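Local coordinates for protein peptide synthetase, module 7 (Actinoplanes teichomyceticus, PDB 4TX3) that probably recruits cytochrome P450 oxygenases to the peptide synthetase that builds the teicoplanin heptapeptide, using a fold of the condensation-domain family, at residues A257-M261 against P262-Q266; E343-P346 against E347-A350. All blocks are in the same frame, centred on the assembly; numbering follows the deposited sequence.

Interaction 1 (A257-M261 against P262-Q266); sequences AGADM and PQLVQ
Asp260 O receives two backbone N-H groups of the starting helix, from Leu264 N at 3.3 Å and, weakly, from Gln263 N. Met261 O then accepts Val265 N at 3.1 Å with an N-H...O angle of 167°, which sets the regular helical pattern. Apolar side chains pack around this first turn. Ala259 CB points into the turn and meets Leu264 CD2 at 4.2 Å, while CG of Met261 lies the same distance from CG2 of Val265 and its bent chain carries SD to the neighbourhood of Leu264 CD1. The looser, solvent side belongs to Asp260. It holds the N-cap position, but its carboxylate does not cap the helix. With CG set between N and C (chi1 54°), the carboxylate instead lies against aliphatic carbon, OD2 at 3.4 Å from Pro262 CD and OD1 at 3.3 Å from Gln263 CG. Its plane stands 73° from the Gln263 amide. The contact joins the loop after helix 244-255 to helix 261-278: Met261 and Leu264 pack on helix 244-255, Leu264 and Gln263 on helix 320-334, and Val265 on strands 363-369 and 399-407.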
loop_
_atom_site.group_PDB
_atom_site.type_symbol
_atom_site.label_atom_id
_atom_site.label_comp_id
_atom_site.label_asym_id
_atom_site.label_seq_id
_atom_site.Cartn_x
_atom_site.Cartn_y
_atom_site.Cartn_z
ATOM N N ALA B 257 0.477 14.406 26.817
ATOM C CA ALA B 257 -0.801 14.621 26.105
ATOM C C ALA B 257 -0.866 13.719 24.859
ATOM O O ALA B 257 0.018 12.886 24.638
ATOM C CB ALA B 257 -1.012 16.086 25.730
ATOM N N GLY B 258 -1.911 13.861 24.050
ATOM C CA GLY B 258 -2.175 12.858 23.033
ATOM C C GLY B 258 -1.915 13.277 21.606
ATOM O O GLY B 258 -2.232 12.537 20.677
ATOM N N ALA B 259 -1.321 14.449 21.422
ATOM C CA ALA B 259 -1.296 15.074 20.105
ATOM C C ALA B 259 -0.181 14.563 19.200
ATOM O O ALA B 259 0.990 14.552 19.568
ATOM C CB ALA B 259 -1.190 16.580 20.251
ATOM N N ASP B 260 -0.558 14.168 17.994
ATOM C CA ASP B 260 0.416 13.758 16.996
ATOM C C ASP B 260 1.078 14.969 16.342
ATOM O O ASP B 260 0.659 16.114 16.534
ATOM C CB ASP B 260 -0.257 12.878 15.938
ATOM C CG ASP B 260 -1.476 13.544 15.327
ATOM O OD1 ASP B 260 -2.040 14.465 15.975
ATOM O OD2 ASP B 260 -1.870 13.155 14.204
ATOM N N MET B 261 2.118 14.707 15.564
ATOM C CA MET B 261 2.896 15.762 14.938
ATOM C C MET B 261 2.076 16.736 14.064
ATOM O O MET B 261 2.344 17.937 14.095
ATOM C CB MET B 261 4.019 15.147 14.100
ATOM C CG MET B 261 4.971 16.163 13.515
ATOM S SD MET B 261 5.948 16.939 14.822
ATOM C CE MET B 261 6.569 15.517 15.738
ATOM N N PRO B 262 1.096 16.235 13.272
ATOM C CA PRO B 262 0.348 17.219 12.463
ATOM C C PRO B 262 -0.319 18.307 13.297
ATOM O O PRO B 262 -0.392 19.458 12.868
ATOM C CB PRO B 262 -0.704 16.364 11.750
ATOM C CG PRO B 262 -0.082 15.007 11.673
ATOM C CD PRO B 262 0.727 14.845 12.925
ATOM N N GLN B 263 -0.772 17.961 14.493
ATOM C CA GLN B 263 -1.428 18.954 15.343
ATOM C C GLN B 263 -0.408 19.883 16.031
ATOM O O GLN B 263 -0.686 21.058 16.246
ATOM C CB GLN B 263 -2.313 18.260 16.383
ATOM C CG GLN B 263 -3.435 17.422 15.794
ATOM C CD GLN B 263 -4.313 16.776 16.863
ATOM O OE1 GLN B 263 -3.896 16.583 18.004
ATOM N NE2 GLN B 263 -5.544 16.457 16.498
ATOM N N LEU B 264 0.770 19.360 16.367
ATOM C CA LEU B 264 1.831 20.179 16.947
ATOM C C LEU B 264 2.249 21.289 16.004
ATOM O O LEU B 264 2.427 22.434 16.421
ATOM C CB LEU B 264 3.053 19.333 17.294
ATOM C CG LEU B 264 2.914 18.316 18.425
ATOM C CD1 LEU B 264 4.265 17.777 18.786
ATOM C CD2 LEU B 264 2.281 18.932 19.627
ATOM N N VAL B 265 2.417 20.939 14.734
ATOM C CA VAL B 265 2.828 21.899 13.711
ATOM C C VAL B 265 1.684 22.879 13.443
ATOM O O VAL B 265 1.899 24.068 13.198
ATOM C CB VAL B 265 3.251 21.178 12.396
ATOM C CG1 VAL B 265 3.580 22.177 11.310
ATOM C CG2 VAL B 265 4.449 20.250 12.656
ATOM N N GLN B 266 0.456 22.383 13.506
ATOM C CA GLN B 266 -0.682 23.273 13.340
ATOM C C GLN B 266 -0.713 24.315 14.455
ATOM O O GLN B 266 -1.011 25.489 14.212
ATOM C CB GLN B 266 -1.978 22.483 13.311
ATOM C CG GLN B 266 -3.178 23.341 13.092
ATOM C CD GLN B 266 -4.419 22.511 12.955
ATOM O OE1 GLN B 266 -4.333 21.292 12.788
ATOM N NE2 GLN B 266 -5.595 23.155 13.038
#

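Interaction 2 (E343-P346 against E347-A350); sequences EKIP and ELLA
Glu343 and Glu347, four residues apart, are joined through a water instead of directly. The water donates to Glu343 O at 2.6 Å and accepts from Glu347 N at 3.1 Å, with a weak third bond to Glu347 OE2, spanning the position of an i to i+4 backbone bond. The Glu343 carboxylate is salt-bridged to Arg22. Lys344 runs slantwise over the Glu347 side chain: with CG anti to the backbone N and the chain folded at chi2 (71°) and again at its end (chi4 17°), it passes CD and CE alongside the carboxylate, bringing CE to 3.4 Å from OE1, and NZ completes a long salt bridge to the same oxygen at 3.6 Å. NZ also has a weak, long ion pair with Glu194. Putting an alanine at Lys344 would probably leave the Glu347 carboxylate without its positive mate and freer to turn on this exposed face. At the far end the helix closes. Leu349 N is shared between Ile345 O at 3.1 Å and Pro346 O, which it approaches from well above the carbonyl plane. Ala350, with positive phi, is the C-prime residue of a Schellman motif, and its N bonds Glu347 O at 2.7 Å. On the apolar side Ile345 packs on both leucines, its CG1 on Leu348 CD1 and its CG2 beside Leu349 CD1 at 3.8 Å, the latter pair pointing the same way. This side faces helix 200-211 and the loop that follows it: Ile345 reaches Trp208 and Leu212, Leu348 packs on Ile205 and Arg209, and Leu349 meets Leu212.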
loop_
_atom_site.group_PDB
_atom_site.type_symbol
_atom_site.label_atom_id
_atom_site.label_comp_id
_atom_site.label_asym_id
_atom_site.label_seq_id
_atom_site.Cartn_x
_atom_site.Cartn_y
_atom_site.Cartn_z
ATOM N N GLU B 343 -17.488 22.057 0.757
ATOM C CA GLU B 343 -17.913 23.003 -0.270
ATOM C C GLU B 343 -19.348 23.478 -0.029
ATOM O O GLU B 343 -19.826 24.433 -0.642
ATOM C CB GLU B 343 -17.782 22.365 -1.656
ATOM C CG GLU B 343 -16.337 22.061 -2.084
ATOM C CD GLU B 343 -15.724 20.813 -1.419
ATOM O OE1 GLU B 343 -16.458 20.045 -0.759
ATOM O OE2 GLU B 343 -14.495 20.593 -1.558
ATOM N N LYS B 344 -20.017 22.800 0.889
ATOM C CA LYS B 344 -21.392 23.092 1.235
ATOM C C LYS B 344 -21.433 24.152 2.335
ATOM O O LYS B 344 -22.452 24.815 2.556
ATOM C CB LYS B 344 -22.079 21.801 1.683
ATOM C CG LYS B 344 -23.564 21.850 1.673
ATOM C CD LYS B 344 -24.107 21.865 0.263
ATOM C CE LYS B 344 -25.635 21.703 0.294
ATOM N NZ LYS B 344 -26.224 21.981 1.648
ATOM N N ILE B 345 -20.299 24.306 3.015
ATOM C CA ILE B 345 -20.199 25.158 4.191
ATOM C C ILE B 345 -20.281 26.667 3.913
ATOM O O ILE B 345 -20.881 27.381 4.712
ATOM C CB ILE B 345 -18.914 24.851 4.954
ATOM C CG1 ILE B 345 -19.086 23.545 5.732
ATOM C CG2 ILE B 345 -18.549 25.993 5.898
ATOM C CD1 ILE B 345 -17.817 23.039 6.345
ATOM N N PRO B 346 -19.695 27.164 2.798
ATOM C CA PRO B 346 -19.946 28.590 2.502
ATOM C C PRO B 346 -21.433 28.992 2.506
ATOM O O PRO B 346 -21.741 30.001 3.121
ATOM C CB PRO B 346 -19.324 28.765 1.114
ATOM C CG PRO B 346 -18.133 27.826 1.164
ATOM C CD PRO B 346 -18.627 26.613 1.936
ATOM N N GLU B 347 -22.311 28.222 1.863
ATOM C CA GLU B 347 -23.769 28.396 1.985
ATOM C C GLU B 347 -24.278 28.454 3.413
ATOM O O GLU B 347 -24.965 29.392 3.791
ATOM C CB GLU B 347 -24.519 27.250 1.313
ATOM C CG GLU B 347 -24.448 27.206 -0.172
ATOM C CD GLU B 347 -24.696 25.801 -0.681
ATOM O OE1 GLU B 347 -25.523 25.091 -0.058
ATOM O OE2 GLU B 347 -24.042 25.400 -1.678
ATOM N N LEU B 348 -23.973 27.411 4.183
ATOM C CA LEU B 348 -24.427 27.294 5.567
ATOM C C LEU B 348 -24.062 28.508 6.397
ATOM O O LEU B 348 -24.719 28.813 7.384
ATOM C CB LEU B 348 -23.830 26.052 6.224
ATOM C CG LEU B 348 -23.938 24.755 5.433
ATOM C CD1 LEU B 348 -23.197 23.664 6.161
ATOM C CD2 LEU B 348 -25.396 24.370 5.229
ATOM N N LEU B 349 -22.989 29.181 6.010
ATOM C CA LEU B 349 -22.520 30.329 6.758
ATOM C C LEU B 349 -23.012 31.628 6.146
ATOM O O LEU B 349 -22.613 32.703 6.592
ATOM C CB LEU B 349 -21.002 30.336 6.813
ATOM C CG LEU B 349 -20.348 29.277 7.678
ATOM C CD1 LEU B 349 -18.821 29.425 7.554
ATOM C CD2 LEU B 349 -20.827 29.395 9.140
ATOM N N ALA B 350 -23.874 31.511 5.132
ATOM C CA ALA B 350 -24.368 32.652 4.344
ATOM C C ALA B 350 -23.223 33.572 3.969
ATOM O O ALA B 350 -23.322 34.786 4.100
ATOM C CB ALA B 350 -25.445 33.431 5.100
HETATM O O HOH W 1 -21.446 26.480 -0.528
#

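Interaction 1 opens the long helix 261-278, whereas interaction 2 spans the short helix 345-348 and includes its Schellman end. They come one after the other along the chain and do not touch, their centres lying 28 Å apart and their nearest atoms about 14 Å. Strand 363-369 and its approach give them a shared neighbourhood, since Val265 packs on Leu365 and Val367, while Ile345 and Pro346 meet Val360 and Pro359 in the loop leading to that strand. Interaction 1 is the more buried of the two. Neither is touched by the other protein chain of the assembly.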